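Local coordinates for protein carbonic anhydrase (Unidentified, PDB 3R1W) that probably catalyses the reversible hydration of carbon dioxide to bicarbonate, as a trimeric carbonic anhydrase built on a left-handed parallel beta-helix, at residues B[45-50]-B[173-178]; B[84-89]-B[119-124]. One frame throughout, in Å; residues are numbered along the deposited sequence.

Contact 1: residues B[45-50]-B[173-178]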
ATOM      1  N   SER B  45      -9.085   3.405 -16.136  1.00  4.26           N
ATOM      2  CA  SER B  45      -9.527   3.995 -14.882  1.00  5.76           C
ATOM      3  C   SER B  45      -8.423   3.862 -13.856  1.00  8.23           C
ATOM      4  O   SER B  45      -7.816   2.808 -13.718  1.00  7.60           O
ATOM      5  CB  SER B  45     -10.799   3.307 -14.385  1.00  8.61           C
ATOM      6  OG  SER B  45     -10.630   1.913 -14.216  1.00  7.54           O
ATOM      7  N   VAL B  46      -8.162   4.953 -13.150  1.00  6.05           N
ATOM      8  CA  VAL B  46      -7.134   4.967 -12.129  1.00  5.56           C
ATOM      9  C   VAL B  46      -7.799   5.430 -10.851  1.00  3.62           C
ATOM     10  O   VAL B  46      -8.362   6.518 -10.792  1.00  6.24           O
ATOM     11  CB  VAL B  46      -5.974   5.893 -12.499  1.00  6.30           C
ATOM     12  CG1 VAL B  46      -4.901   5.830 -11.416  1.00  7.43           C
ATOM     13  CG2 VAL B  46      -5.378   5.486 -13.856  1.00  7.17           C
ATOM     14  N   TRP B  47      -7.717   4.580  -9.834  1.00  4.67           N
ATOM     15  CA  TRP B  47      -8.580   4.652  -8.659  1.00  4.10           C
ATOM     16  C   TRP B  47      -7.890   5.344  -7.482  1.00  2.83           C
ATOM     17  O   TRP B  47      -6.710   5.685  -7.575  1.00  6.61           O
ATOM     18  CB  TRP B  47      -9.059   3.235  -8.333  1.00  6.76           C
ATOM     19  CG  TRP B  47      -9.907   2.747  -9.461  1.00  6.23           C
ATOM     20  CD1 TRP B  47      -9.482   2.091 -10.596  1.00  6.23           C
ATOM     21  CD2 TRP B  47     -11.315   2.949  -9.620  1.00  4.71           C
ATOM     22  NE1 TRP B  47     -10.550   1.850 -11.428  1.00  7.87           N
ATOM     23  CE2 TRP B  47     -11.685   2.366 -10.853  1.00  5.15           C
ATOM     24  CE3 TRP B  47     -12.304   3.553  -8.830  1.00  7.79           C
ATOM     25  CZ2 TRP B  47     -13.002   2.368 -11.310  1.00  7.42           C
ATOM     26  CZ3 TRP B  47     -13.607   3.556  -9.284  1.00  9.74           C
ATOM     27  CH2 TRP B  47     -13.947   2.960 -10.513  1.00  9.10           C
ATOM     28  N   PRO B  48      -8.638   5.604  -6.392  1.00  4.05           N
ATOM     29  CA  PRO B  48      -8.044   6.454  -5.358  1.00  6.22           C
ATOM     30  C   PRO B  48      -6.675   6.018  -4.870  1.00  7.71           C
ATOM     31  O   PRO B  48      -6.424   4.837  -4.610  1.00  7.32           O
ATOM     32  CB  PRO B  48      -9.072   6.385  -4.223  1.00  9.03           C
ATOM     33  CG  PRO B  48     -10.373   6.242  -4.945  1.00  6.75           C
ATOM     34  CD  PRO B  48     -10.059   5.321  -6.115  1.00  6.69           C
ATOM     35  N   LEU B  49      -5.789   7.000  -4.751  1.00  6.71           N
ATOM     36  CA  LEU B  49      -4.484   6.819  -4.121  1.00  4.29           C
ATOM     37  C   LEU B  49      -3.576   5.825  -4.854  1.00  8.86           C
ATOM     38  O   LEU B  49      -2.742   5.167  -4.225  1.00  7.93           O
ATOM     39  CB  LEU B  49      -4.648   6.438  -2.647  1.00  6.56           C
ATOM     40  CG  LEU B  49      -5.535   7.401  -1.843  1.00 14.33           C
ATOM     41  CD1 LEU B  49      -5.627   6.984  -0.372  1.00 15.50           C
ATOM     42  CD2 LEU B  49      -5.026   8.834  -1.955  1.00 14.70           C
ATOM     43  N   ALA B  50      -3.740   5.717  -6.172  1.00  4.22           N
ATOM     44  CA  ALA B  50      -2.786   4.987  -7.010  1.00  4.94           C
ATOM     45  C   ALA B  50      -1.704   5.932  -7.544  1.00  7.20           C
ATOM     46  O   ALA B  50      -1.946   7.132  -7.726  1.00  8.57           O
ATOM     47  CB  ALA B  50      -3.489   4.290  -8.166  1.00  6.39           C
ATOM     48  N   GLY B 173     -15.059  -4.951 -18.246  1.00  7.57           N
ATOM     49  CA  GLY B 173     -16.242  -4.216 -18.666  1.00  9.05           C
ATOM     50  C   GLY B 173     -17.017  -3.671 -17.476  1.00  8.82           C
ATOM     51  O   GLY B 173     -17.558  -2.573 -17.526  1.00  9.23           O
ATOM     52  N   ASN B 174     -17.080  -4.447 -16.400  1.00  5.09           N
ATOM     53  CA  ASN B 174     -17.745  -3.979 -15.188  1.00  5.64           C
ATOM     54  C   ASN B 174     -17.036  -2.754 -14.631  1.00  6.79           C
ATOM     55  O   ASN B 174     -17.679  -1.838 -14.125  1.00  5.85           O
ATOM     56  CB  ASN B 174     -17.789  -5.072 -14.125  1.00  4.84           C
ATOM     57  CG  ASN B 174     -18.510  -4.612 -12.863  1.00 15.57           C
ATOM     58  OD1 ASN B 174     -19.688  -4.255 -12.910  1.00 20.49           O
ATOM     59  ND2 ASN B 174     -17.806  -4.607 -11.743  1.00 16.15           N
ATOM     60  N   TYR B 175     -15.707  -2.729 -14.732  1.00  6.61           N
ATOM     61  CA  TYR B 175     -14.951  -1.572 -14.243  1.00  4.86           C
ATOM     62  C   TYR B 175     -15.081  -0.347 -15.154  1.00  8.81           C
ATOM     63  O   TYR B 175     -15.017   0.792 -14.683  1.00  8.35           O
ATOM     64  CB  TYR B 175     -13.481  -1.918 -13.931  1.00  8.88           C
ATOM     65  CG  TYR B 175     -13.254  -1.972 -12.433  1.00 10.18           C
ATOM     66  CD1 TYR B 175     -12.657  -0.910 -11.764  1.00 10.73           C
ATOM     67  CD2 TYR B 175     -13.688  -3.063 -11.684  1.00 12.36           C
ATOM     68  CE1 TYR B 175     -12.471  -0.945 -10.385  1.00 13.72           C
ATOM     69  CE2 TYR B 175     -13.515  -3.105 -10.305  1.00 12.74           C
ATOM     70  CZ  TYR B 175     -12.907  -2.038  -9.665  1.00 14.10           C
ATOM     71  OH  TYR B 175     -12.718  -2.066  -8.301  1.00 13.87           O
ATOM     72  N   VAL B 176     -15.279  -0.579 -16.449  1.00  7.14           N
ATOM     73  CA  VAL B 176     -15.596   0.523 -17.362  1.00  8.43           C
ATOM     74  C   VAL B 176     -16.926   1.173 -16.961  1.00  9.22           C
ATOM     75  O   VAL B 176     -17.039   2.402 -16.882  1.00  7.64           O
ATOM     76  CB  VAL B 176     -15.626   0.060 -18.838  1.00  8.98           C
ATOM     77  CG1 VAL B 176     -16.241   1.144 -19.738  1.00 12.26           C
ATOM     78  CG2 VAL B 176     -14.219  -0.309 -19.311  1.00 10.82           C
ATOM     79  N   ARG B 177     -17.939   0.350 -16.704  1.00  6.28           N
ATOM     80  CA  ARG B 177     -19.217   0.877 -16.252  1.00  7.76           C
ATOM     81  C   ARG B 177     -19.099   1.595 -14.907  1.00  9.41           C
ATOM     82  O   ARG B 177     -19.734   2.628 -14.700  1.00  8.79           O
ATOM     83  CB  ARG B 177     -20.289  -0.222 -16.192  1.00  9.88           C
ATOM     84  CG  ARG B 177     -20.738  -0.715 -17.561  1.00 25.13           C
ATOM     85  CD  ARG B 177     -21.977  -1.599 -17.450  1.00 39.12           C
ATOM     86  NE  ARG B 177     -21.744  -2.756 -16.590  1.00 44.97           N
ATOM     87  CZ  ARG B 177     -21.195  -3.893 -17.008  1.00 46.45           C
ATOM     88  NH1 ARG B 177     -20.823  -4.020 -18.275  1.00 49.18           N
ATOM     89  NH2 ARG B 177     -21.015  -4.900 -16.162  1.00 44.00           N
ATOM     90  N   LEU B 178     -18.278   1.056 -14.003  1.00  7.43           N
ATOM     91  CA  LEU B 178     -18.116   1.635 -12.672  1.00  6.34           C
ATOM     92  C   LEU B 178     -17.421   2.982 -12.789  1.00  6.12           C
ATOM     93  O   LEU B 178     -17.800   3.971 -12.150  1.00  5.74           O
ATOM     94  CB  LEU B 178     -17.278   0.709 -11.790  1.00  5.15           C
ATOM     95  CG  LEU B 178     -17.091   1.196 -10.355  1.00  5.85           C
ATOM     96  CD1 LEU B 178     -18.457   1.390  -9.678  1.00  8.33           C
ATOM     97  CD2 LEU B 178     -16.208   0.208  -9.579  1.00  5.96           C
TER
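The indole NE1 of Trp47 donates to Ser45 OG at 2.8 Å, bent to 135°, with the hydroxyl tilted out of the ring plane, and this bond helps fix the rotation of the ring that meets the helical segment 173-178. The edge of Tyr175 points at one face of the indole in an offset edge-to-face (T-shaped) pair: the phenol and the indole six-membered ring have centroids 5.1 Å apart and planes at 80°. CD1 and CE1 do the touching. CD1 comes 3.3 Å from Trp47 CZ2, while CE1 lies above the indole face, 3.4 Å from Trp47 CE2. Ser45 OG also approaches the phenol at its edge, 4.3 Å from Tyr175 CD1. The indole belongs to a corner of the left-handed parallel beta-helix, where a type II turn from Trp47 to Ala50 follows strand 45-46, and here the C-terminal helix 162-184 packs along the outside of the coils. One helical turn beyond Tyr175, Leu178 holds CG anti to its own backbone N (chi1 -178°), which carries the branch to the far end of the indole; CG touches Trp47 CH2 at 3.6 Å and CD2 follows at 3.7 Å from that same CH2. Leu178 CD2 also lies over one face of the Tyr175 ring, so the leucine branch touches both rings. Around them, His182 and Phe27 add further aromatic contacts to Trp47. Arg53 of the second subunit donates a hydrogen bond through NH2 to Tyr175 OH and makes a cation-pi contact with Trp47 at the trimer interface.

Contact 2: residues B[84-89]-B[119-124]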
ATOM      1  N   GLY B  84      19.736  -0.192 -20.568  1.00 14.98           N
ATOM      2  CA  GLY B  84      18.502   0.090 -21.282  1.00 16.90           C
ATOM      3  C   GLY B  84      17.295   0.335 -20.385  1.00 17.29           C
ATOM      4  O   GLY B  84      16.250   0.784 -20.857  1.00 14.58           O
ATOM      5  N   GLY B  85      17.436   0.037 -19.093  1.00 12.26           N
ATOM      6  CA  GLY B  85      16.336   0.176 -18.151  1.00 10.43           C
ATOM      7  C   GLY B  85      15.174  -0.772 -18.430  1.00 14.30           C
ATOM      8  O   GLY B  85      15.279  -1.674 -19.265  1.00 12.23           O
ATOM      9  N   TYR B  86      14.066  -0.567 -17.720  1.00  7.13           N
ATOM     10  CA  TYR B  86      12.856  -1.369 -17.891  1.00  8.24           C
ATOM     11  C   TYR B  86      11.644  -0.449 -17.891  1.00 13.92           C
ATOM     12  O   TYR B  86      11.323   0.168 -16.869  1.00 13.25           O
ATOM     13  CB  TYR B  86      12.715  -2.396 -16.764  1.00 12.72           C
ATOM     14  CG  TYR B  86      13.750  -3.494 -16.787  1.00 14.86           C
ATOM     15  CD1 TYR B  86      13.611  -4.586 -17.632  1.00 17.93           C
ATOM     16  CD2 TYR B  86      14.863  -3.446 -15.957  1.00 14.96           C
ATOM     17  CE1 TYR B  86      14.554  -5.599 -17.657  1.00 19.09           C
ATOM     18  CE2 TYR B  86      15.814  -4.456 -15.974  1.00 20.40           C
ATOM     19  CZ  TYR B  86      15.654  -5.527 -16.828  1.00 20.88           C
ATOM     20  OH  TYR B  86      16.598  -6.531 -16.852  1.00 22.06           O
ATOM     21  N   PRO B  87      10.972  -0.335 -19.042  1.00  9.18           N
ATOM     22  CA  PRO B  87       9.735   0.443 -19.096  1.00  6.19           C
ATOM     23  C   PRO B  87       8.588  -0.427 -18.605  1.00  6.95           C
ATOM     24  O   PRO B  87       8.809  -1.597 -18.282  1.00  9.64           O
ATOM     25  CB  PRO B  87       9.579   0.714 -20.586  1.00 10.23           C
ATOM     26  CG  PRO B  87      10.171  -0.514 -21.225  1.00 10.06           C
ATOM     27  CD  PRO B  87      11.322  -0.912 -20.356  1.00  9.19           C
ATOM     28  N   LEU B  88       7.389   0.137 -18.557  1.00  8.07           N
ATOM     29  CA  LEU B  88       6.213  -0.596 -18.113  1.00  8.23           C
ATOM     30  C   LEU B  88       5.176  -0.583 -19.226  1.00  5.98           C
ATOM     31  O   LEU B  88       4.692   0.479 -19.624  1.00  8.38           O
ATOM     32  CB  LEU B  88       5.646   0.053 -16.845  1.00  9.45           C
ATOM     33  CG  LEU B  88       4.369  -0.530 -16.245  1.00 11.58           C
ATOM     34  CD1 LEU B  88       4.553  -1.999 -15.920  1.00 11.15           C
ATOM     35  CD2 LEU B  88       4.012   0.271 -14.995  1.00 10.21           C
ATOM     36  N   ILE B  89       4.831  -1.767 -19.724  1.00  7.84           N
ATOM     37  CA  ILE B  89       3.924  -1.890 -20.857  1.00 10.48           C
ATOM     38  C   ILE B  89       2.756  -2.772 -20.438  1.00  9.99           C
ATOM     39  O   ILE B  89       2.970  -3.896 -19.993  1.00  8.78           O
ATOM     40  CB  ILE B  89       4.633  -2.544 -22.056  1.00 10.95           C
ATOM     41  CG1 ILE B  89       5.844  -1.702 -22.472  1.00 12.55           C
ATOM     42  CG2 ILE B  89       3.665  -2.715 -23.228  1.00 16.60           C
ATOM     43  CD1 ILE B  89       5.471  -0.314 -22.947  1.00 12.28           C
ATOM     44  N   ILE B 119       4.730  -7.560  -9.533  1.00  4.43           N
ATOM     45  CA  ILE B 119       5.342  -8.039 -10.774  1.00  6.79           C
ATOM     46  C   ILE B 119       6.592  -7.209 -11.016  1.00  8.60           C
ATOM     47  O   ILE B 119       6.511  -5.988 -11.119  1.00  9.69           O
ATOM     48  CB  ILE B 119       4.415  -7.839 -11.983  1.00  7.57           C
ATOM     49  CG1 ILE B 119       2.966  -8.191 -11.638  1.00 17.99           C
ATOM     50  CG2 ILE B 119       4.916  -8.640 -13.187  1.00 12.65           C
ATOM     51  CD1 ILE B 119       2.754  -9.618 -11.233  1.00 20.25           C
ATOM     52  N   MET B 120       7.732  -7.878 -11.158  1.00  7.59           N
ATOM     53  CA  MET B 120       9.031  -7.203 -11.101  1.00  8.46           C
ATOM     54  C   MET B 120       9.735  -7.021 -12.458  1.00 10.11           C
ATOM     55  O   MET B 120       9.248  -7.475 -13.489  1.00 10.06           O
ATOM     56  CB  MET B 120       9.924  -7.930 -10.096  1.00  9.62           C
ATOM     57  CG  MET B 120       9.247  -8.062  -8.722  1.00  8.66           C
ATOM     58  SD  MET B 120      10.200  -8.989  -7.508  1.00 16.31           S
ATOM     59  CE  MET B 120      11.585  -7.891  -7.253  1.00 17.78           C
ATOM     60  N   ASP B 121      10.878  -6.340 -12.440  1.00  8.71           N
ATOM     61  CA  ASP B 121      11.549  -5.922 -13.674  1.00 10.07           C
ATOM     62  C   ASP B 121      11.741  -7.051 -14.681  1.00  9.85           C
ATOM     63  O   ASP B 121      12.267  -8.113 -14.348  1.00 13.53           O
ATOM     64  CB  ASP B 121      12.922  -5.304 -13.375  1.00 11.96           C
ATOM     65  CG  ASP B 121      12.837  -3.871 -12.854  1.00 15.46           C
ATOM     66  OD1 ASP B 121      11.752  -3.270 -12.906  1.00 16.41           O
ATOM     67  OD2 ASP B 121      13.879  -3.339 -12.402  1.00 17.64           O
ATOM     68  N   GLY B 122      11.335  -6.799 -15.918  1.00  9.94           N
ATOM     69  CA  GLY B 122      11.613  -7.718 -17.002  1.00 10.88           C
ATOM     70  C   GLY B 122      10.679  -8.905 -17.049  1.00 14.56           C
ATOM     71  O   GLY B 122      10.791  -9.755 -17.933  1.00 14.66           O
ATOM     72  N   ALA B 123       9.746  -8.974 -16.105  1.00 11.50           N
ATOM     73  CA  ALA B 123       8.741 -10.027 -16.153  1.00 16.10           C
ATOM     74  C   ALA B 123       7.823  -9.831 -17.362  1.00  8.43           C
ATOM     75  O   ALA B 123       7.552  -8.710 -17.775  1.00  9.50           O
ATOM     76  CB  ALA B 123       7.929 -10.062 -14.845  1.00 14.43           C
ATOM     77  N   ILE B 124       7.341 -10.935 -17.925  1.00  9.67           N
ATOM     78  CA  ILE B 124       6.433 -10.874 -19.056  1.00  8.57           C
ATOM     79  C   ILE B 124       5.202 -11.710 -18.756  1.00 11.03           C
ATOM     80  O   ILE B 124       5.300 -12.915 -18.541  1.00 17.79           O
ATOM     81  CB  ILE B 124       7.110 -11.400 -20.348  1.00 13.31           C
ATOM     82  CG1 ILE B 124       8.273 -10.488 -20.742  1.00 15.25           C
ATOM     83  CG2 ILE B 124       6.099 -11.503 -21.477  1.00 13.37           C
ATOM     84  CD1 ILE B 124       9.135 -11.032 -21.871  1.00 21.29           C
TER
HETATM   85  O   HOH W   1      14.832  -8.863 -15.114  1.00 14.67           O
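Over one face of the Tyr86 ring stands Asp121 CB, 4.0 Å from the centroid and 19° off the ring normal, a CH-pi contact made by the methylene while the carboxylate extends beside it with its plane tilted 22° from the ring. Asp121 OD2 lies 3.7 Å from Tyr86 CD2. The other delta carbon, Tyr86 CD1, is met obliquely by Gly122 N at 3.6 Å. Tyr86 keeps CG anti to its carbonyl carbon (chi1 -68°), which swings the ring toward the type II turn from Met120 to Ala123. This turn is a corner of the left-handed beta-helix, and the ring comes from the end of the long excursion between strands 72-74 and 88-90. Gly122 has positive phi, and a beta carbon there would crowd Tyr86 CE1. A water donates to Asp121 O at 2.8 Å and makes a weak, 3.4 Å bond with Tyr86 OH. An alanine here lacks the ring and its hydroxyl, which would probably leave the Asp121 methylene and Gly122 uncovered on that side and the water held less firmly. Since Thr76 and His103 hydrogen-bond the carboxylate oxygens, the aspartate serves two roles: polar oxygens toward those residues, hydrocarbon toward the phenol.

Contacts 1 and 2 lie on opposite sides of the chain's centre, with centres 23 Å apart and nearest atoms about 11 Å apart, so they do not touch. Along the chain, both segments of contact 2 fall between 45-50 and 173-178. Contact 1 belongs to the beta-helix sheet holding strand 45-46 and covered by helix 162-184; contact 2 lies at another corner, where the chain passes from the sheet of strand 118-119 to that of strands 88-90 and 124-125, with strand 106-107 between these two. Contact 1 thus joins the C-terminal helix to an early coil, near the second subunit, whereas contact 2 ties a protruding excursion to a later turn of the same chain.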